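Local coordinates for protein dihydrodipicolinate synthase (Agrobacterium tumefaciens, PDB 3B4U) that probably catalyses, as a TIM-barrel lyase of the dihydrodipicolinate synthase family, the condensation of pyruvate with an aldehyde through a Schiff-base intermediate, at residues A9-P14 with D24-H29; L80-E85 with P106-K111. All coordinates share one frame; numbering follows the deposited sequence.

Interaction 1 (A9-P14 with D24-H29); sequences AALTTP and DAMIAH
The imidazole of His29 is met obliquely by two neighbours from 9-14: the Leu11 methyl CD1 lies 3.4 Å from His29 CD2, and the Thr12 hydroxyl OG1 stands 3.2 Å from His29 NE2. The ring of Trp263 also meets this imidazole, with the planes about 55° apart, while the ring nitrogens are spoken for: NE2 pairs with Asn215 OD1 and ND1 with Arg32. The puckered ring of Pro14 presents its CD-CG side to the start of the Met26 side chain, crossing it at about a right angle, with CD 3.5 Å from Met26 CB, and its CG reaches Ala25 CB at 4.0 Å. The two segments open the first beta-alpha-beta unit of a TIM barrel, in which strand 6-10 runs out into a loop and helix 23-35 packs back against it on the way to strand 40-43. Met26 bridges the seam. With CG anti to its own N (chi1 -169°) and the chain extended beyond, it reaches from the helix past Pro14 and along the loop until CE lies 3.8 Å from Thr13 OG1, a hydroxyl bonded to Gly48 O. Leu11 divides its branches between the two helix residues, CD1 going to the imidazole and CD2 to Met26 CG at 4.1 Å. Phe65 of helix 57-67 touches both Leu11 and Met26, extending the apolar packing to the next helix of the barrel.

Interaction 2 (L80-E85 with P106-K111); sequences LVDSIE and PPSYFK. With MG (magnesium ion), chain C.
The contact belongs to a magnesium site at the subunit interface, where two loops meet near the C-terminal ends of neighbouring barrel strands: 80-85 follows strand 75-79 and leads into helix 84-96, and the loop 106-111 follows strand 101-104. Asp82 divides its carboxylate between two tasks. OD2 binds the magnesium at 2.1 Å, whereas OD1 accepts the backbone N-H of Ser108, with an N to OD1 distance of 2.8 Å and a nearly straight N-H...O angle of 161°. That donor comes from above the carboxylate plane, 44° out of it. The side chain is carried there by a chi1 of -51°, which sets CG beside the Asp82 N and anti to its carbonyl carbon. Water 1, itself a ligand of the metal, lies 2.7 Å from the same OD1 and is also within reach of Leu80 O, so the coordinated water can link metal, carboxylate and backbone. Water 2, away from the metal, sits within bonding reach of Val81 O, Pro106 O and Ser108 OG, though not every link need be made at once. Beside these polar links, Pro107 CA makes a CA-H...O contact of 3.6 Å with Val81 O, and Pro107 CB rests 3.5 Å from Asp82 O. Waters 3 and 4 are further ligands, and Asp82 OD2 of the second subunit supplies another. The ion thus ties two copies of one residue together across the interface; its positive charge would probably offset the repulsion between the two carboxylates and stabilise their ionised form.

In the fold
Both contacts belong to the same eight-stranded parallel barrel and come in series along the chain, interaction 1 closing before interaction 2 opens. Their centres lie 25 Å apart and their nearest atoms about 10 Å apart, without touching. Interaction 1 packs the loop after strand 6-10 onto helix 23-35 within a single subunit. Interaction 2 joins the loops after strands 75-79 and 101-104, which are adjacent in the sheet, and faces the second subunit. Strand 40-43 lies between 6-10 and 75-79. The pair illustrates how strand-end loops of one barrel can serve either its internal packing or its pairing with a second subunit.

Interaction 1 (A9-P14 with D24-H29)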
loop_
_atom_site.group_PDB
_atom_site.type_symbol
_atom_site.label_atom_id
_atom_site.label_comp_id
_atom_site.label_asym_id
_atom_site.label_seq_id
_atom_site.Cartn_x
_atom_site.Cartn_y
_atom_site.Cartn_z
ATOM N N ALA B 9 2.939 -5.049 -22.622
ATOM C CA ALA B 9 2.810 -3.636 -22.294
ATOM C C ALA B 9 2.421 -3.494 -20.850
ATOM O O ALA B 9 1.484 -4.162 -20.391
ATOM C CB ALA B 9 1.771 -2.978 -23.167
ATOM N N ALA B 10 3.092 -2.612 -20.117
ATOM C CA ALA B 10 2.659 -2.220 -18.775
ATOM C C ALA B 10 1.575 -1.179 -19.046
ATOM O O ALA B 10 1.816 0.023 -19.074
ATOM C CB ALA B 10 3.842 -1.627 -17.971
ATOM N N LEU B 11 0.353 -1.644 -19.312
ATOM C CA LEU B 11 -0.623 -0.836 -20.029
ATOM C C LEU B 11 -1.042 0.372 -19.200
ATOM O O LEU B 11 -1.421 0.250 -18.043
ATOM C CB LEU B 11 -1.862 -1.678 -20.363
ATOM C CG LEU B 11 -2.682 -1.147 -21.515
ATOM C CD1 LEU B 11 -2.010 -1.435 -22.852
ATOM C CD2 LEU B 11 -4.108 -1.707 -21.461
ATOM N N THR B 12 -1.062 1.533 -19.829
ATOM C CA THR B 12 -1.610 2.735 -19.219
ATOM C C THR B 12 -3.140 2.642 -19.145
ATOM O O THR B 12 -3.792 2.031 -19.993
ATOM C CB THR B 12 -1.154 3.960 -20.033
ATOM O OG1 THR B 12 -1.315 3.715 -21.439
ATOM C CG2 THR B 12 0.313 4.273 -19.772
ATOM N N THR B 13 -3.679 3.308 -18.128
ATOM C CA THR B 13 -5.109 3.317 -17.855
ATOM C C THR B 13 -5.624 4.709 -18.169
ATOM O O THR B 13 -5.192 5.665 -17.523
ATOM C CB THR B 13 -5.398 2.973 -16.395
ATOM O OG1 THR B 13 -4.855 1.679 -16.083
ATOM C CG2 THR B 13 -6.896 2.957 -16.116
ATOM N N PRO B 14 -6.548 4.857 -19.139
ATOM C CA PRO B 14 -7.070 6.168 -19.490
ATOM C C PRO B 14 -8.261 6.537 -18.629
ATOM O O PRO B 14 -9.132 5.709 -18.400
ATOM C CB PRO B 14 -7.480 6.002 -20.958
ATOM C CG PRO B 14 -7.913 4.558 -21.064
ATOM C CD PRO B 14 -7.087 3.805 -20.011
ATOM N N ASP B 24 -13.432 1.860 -23.306
ATOM C CA ASP B 24 -13.256 1.650 -24.739
ATOM C C ASP B 24 -11.880 2.094 -25.194
ATOM O O ASP B 24 -11.259 1.387 -25.997
ATOM C CB ASP B 24 -14.342 2.387 -25.556
ATOM C CG ASP B 24 -15.743 1.822 -25.352
ATOM O OD1 ASP B 24 -15.899 0.704 -24.824
ATOM O OD2 ASP B 24 -16.692 2.518 -25.778
ATOM N N ALA B 25 -11.422 3.237 -24.717
ATOM C CA ALA B 25 -10.082 3.722 -25.072
ATOM C C ALA B 25 -9.008 2.775 -24.559
ATOM O O ALA B 25 -7.994 2.536 -25.245
ATOM C CB ALA B 25 -9.835 5.117 -24.507
ATOM N N MET B 26 -9.244 2.185 -23.384
ATOM C CA MET B 26 -8.269 1.280 -22.794
ATOM C C MET B 26 -8.124 0.015 -23.614
ATOM O O MET B 26 -7.012 -0.448 -23.888
ATOM C CB MET B 26 -8.676 0.981 -21.361
ATOM C CG MET B 26 -7.621 0.268 -20.571
ATOM S SD MET B 26 -8.225 0.058 -18.745
ATOM C CE MET B 26 -6.739 -0.963 -18.055
ATOM N N ILE B 27 -9.266 -0.536 -24.018
ATOM C CA ILE B 27 -9.270 -1.741 -24.827
ATOM C C ILE B 27 -8.645 -1.469 -26.195
ATOM O O ILE B 27 -7.888 -2.265 -26.709
ATOM C CB ILE B 27 -10.699 -2.310 -24.939
ATOM C CG1 ILE B 27 -11.097 -2.879 -23.578
ATOM C CG2 ILE B 27 -10.809 -3.341 -26.018
ATOM C CD1 ILE B 27 -12.571 -3.186 -23.391
ATOM N N ALA B 28 -8.980 -0.337 -26.798
ATOM C CA ALA B 28 -8.399 0.018 -28.104
ATOM C C ALA B 28 -6.868 0.180 -28.021
ATOM O O ALA B 28 -6.140 -0.250 -28.917
ATOM C CB ALA B 28 -9.073 1.295 -28.656
ATOM N N HIS B 29 -6.409 0.755 -26.925
ATOM C CA HIS B 29 -4.979 0.887 -26.691
ATOM C C HIS B 29 -4.326 -0.480 -26.520
ATOM O O HIS B 29 -3.275 -0.742 -27.103
ATOM C CB HIS B 29 -4.734 1.819 -25.504
ATOM C CG HIS B 29 -3.304 1.993 -25.175
ATOM N ND1 HIS B 29 -2.395 2.504 -26.070
ATOM C CD2 HIS B 29 -2.643 1.721 -24.029
ATOM C CE1 HIS B 29 -1.214 2.530 -25.468
ATOM N NE2 HIS B 29 -1.326 2.061 -24.231
#

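Interaction 2 (L80-E85 with P106-K111)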
loop_
_atom_site.group_PDB
_atom_site.type_symbol
_atom_site.label_atom_id
_atom_site.label_comp_id
_atom_site.label_asym_id
_atom_site.label_seq_id
_atom_site.Cartn_x
_atom_site.Cartn_y
_atom_site.Cartn_z
ATOM N N LEU B 80 -1.365 -5.539 -6.255
ATOM C CA LEU B 80 -0.535 -4.547 -5.576
ATOM C C LEU B 80 -1.082 -4.217 -4.216
ATOM O O LEU B 80 -1.120 -3.075 -3.814
ATOM C CB LEU B 80 -0.429 -3.277 -6.424
ATOM C CG LEU B 80 -0.004 -3.417 -7.889
ATOM C CD1 LEU B 80 0.009 -2.043 -8.580
ATOM C CD2 LEU B 80 1.377 -4.091 -8.031
ATOM N N VAL B 81 -1.555 -5.213 -3.491
ATOM C CA VAL B 81 -2.250 -5.027 -2.199
ATOM C C VAL B 81 -1.433 -5.564 -1.032
ATOM O O VAL B 81 -0.328 -6.131 -1.188
ATOM C CB VAL B 81 -3.655 -5.632 -2.231
ATOM C CG1 VAL B 81 -4.489 -4.902 -3.283
ATOM C CG2 VAL B 81 -3.582 -7.123 -2.491
ATOM N N ASP B 82 -1.943 -5.340 0.168
ATOM C CA ASP B 82 -1.128 -5.570 1.361
ATOM C C ASP B 82 -1.604 -6.712 2.234
ATOM O O ASP B 82 -0.886 -7.118 3.144
ATOM C CB ASP B 82 -1.007 -4.283 2.164
ATOM C CG ASP B 82 -0.572 -3.139 1.273
ATOM O OD1 ASP B 82 0.377 -3.369 0.480
ATOM O OD2 ASP B 82 -1.187 -2.058 1.335
ATOM N N SER B 83 -2.784 -7.249 1.977
ATOM C CA SER B 83 -3.312 -8.337 2.782
ATOM C C SER B 83 -3.292 -9.614 1.985
ATOM O O SER B 83 -3.451 -9.642 0.750
ATOM C CB SER B 83 -4.750 -8.027 3.242
ATOM O OG SER B 83 -5.635 -7.959 2.135
ATOM N N ILE B 84 -3.152 -10.720 2.721
ATOM C CA ILE B 84 -3.214 -12.044 2.149
ATOM C C ILE B 84 -4.564 -12.258 1.479
ATOM O O ILE B 84 -4.628 -12.784 0.357
ATOM C CB ILE B 84 -2.952 -13.100 3.265
ATOM C CG1 ILE B 84 -1.479 -13.026 3.714
ATOM C CG2 ILE B 84 -3.334 -14.507 2.789
ATOM C CD1 ILE B 84 -1.242 -13.587 5.119
ATOM N N GLU B 85 -5.651 -11.909 2.163
ATOM C CA GLU B 85 -6.996 -12.152 1.640
ATOM C C GLU B 85 -7.213 -11.450 0.321
ATOM O O GLU B 85 -7.694 -12.039 -0.643
ATOM C CB GLU B 85 -8.045 -11.710 2.667
ATOM C CG GLU B 85 -9.462 -11.966 2.198
ATOM C CD GLU B 85 -10.466 -11.724 3.306
ATOM O OE1 GLU B 85 -10.677 -10.561 3.691
ATOM O OE2 GLU B 85 -11.057 -12.721 3.802
ATOM N N PRO B 106 4.935 -7.782 -3.440
ATOM C CA PRO B 106 4.863 -8.006 -1.993
ATOM C C PRO B 106 4.013 -6.891 -1.360
ATOM O O PRO B 106 3.825 -5.843 -1.959
ATOM C CB PRO B 106 6.317 -7.887 -1.543
ATOM C CG PRO B 106 6.877 -6.882 -2.508
ATOM C CD PRO B 106 6.246 -7.218 -3.840
ATOM N N PRO B 107 3.526 -7.127 -0.149
ATOM C CA PRO B 107 2.809 -6.099 0.565
ATOM C C PRO B 107 3.727 -4.890 0.825
ATOM O O PRO B 107 4.930 -5.056 1.032
ATOM C CB PRO B 107 2.395 -6.828 1.841
ATOM C CG PRO B 107 3.475 -7.871 2.054
ATOM C CD PRO B 107 3.768 -8.320 0.679
ATOM N N SER B 108 3.157 -3.685 0.826
ATOM C CA SER B 108 3.922 -2.449 0.718
ATOM C C SER B 108 3.497 -1.379 1.715
ATOM O O SER B 108 3.734 -0.186 1.481
ATOM C CB SER B 108 3.860 -1.932 -0.736
ATOM O OG SER B 108 2.555 -1.572 -1.155
ATOM N N TYR B 109 2.888 -1.785 2.818
ATOM C CA TYR B 109 2.566 -0.849 3.897
ATOM C C TYR B 109 3.659 -0.885 4.970
ATOM O O TYR B 109 4.404 0.083 5.152
ATOM C CB TYR B 109 1.162 -1.143 4.440
ATOM C CG TYR B 109 0.681 -0.123 5.451
ATOM C CD1 TYR B 109 0.043 1.061 5.076
ATOM C CD2 TYR B 109 0.887 -0.312 6.804
ATOM C CE1 TYR B 109 -0.394 1.966 6.031
ATOM C CE2 TYR B 109 0.461 0.610 7.754
ATOM C CZ TYR B 109 -0.163 1.733 7.366
ATOM O OH TYR B 109 -0.605 2.667 8.305
ATOM N N PHE B 110 3.815 -2.009 5.655
ATOM C CA PHE B 110 4.909 -2.184 6.592
ATOM C C PHE B 110 6.233 -2.096 5.854
ATOM O O PHE B 110 6.382 -2.598 4.743
ATOM C CB PHE B 110 4.803 -3.505 7.366
ATOM C CG PHE B 110 3.703 -3.532 8.426
ATOM C CD1 PHE B 110 3.574 -2.521 9.354
ATOM C CD2 PHE B 110 2.823 -4.600 8.497
ATOM C CE1 PHE B 110 2.582 -2.590 10.330
ATOM C CE2 PHE B 110 1.858 -4.662 9.481
ATOM C CZ PHE B 110 1.736 -3.660 10.396
ATOM N N LYS B 111 7.201 -1.475 6.504
ATOM C CA LYS B 111 8.536 -1.242 5.977
ATOM C C LYS B 111 9.577 -2.129 6.647
ATOM O O LYS B 111 9.362 -2.644 7.729
ATOM C CB LYS B 111 8.908 0.227 6.199
ATOM C CG LYS B 111 7.968 1.215 5.488
ATOM C CD LYS B 111 8.220 1.232 4.008
ATOM C CE LYS B 111 7.201 2.071 3.209
ATOM N NZ LYS B 111 5.827 1.464 3.177
HETATM MG MG MG C . -1.353 -0.548 -0.138
HETATM O O HOH W 1 -0.420 -1.770 -1.489
HETATM O O HOH W 2 1.804 -4.090 -2.466
HETATM O O HOH W 3 0.529 0.284 0.176
HETATM O O HOH W 4 -3.230 -1.398 -0.468
#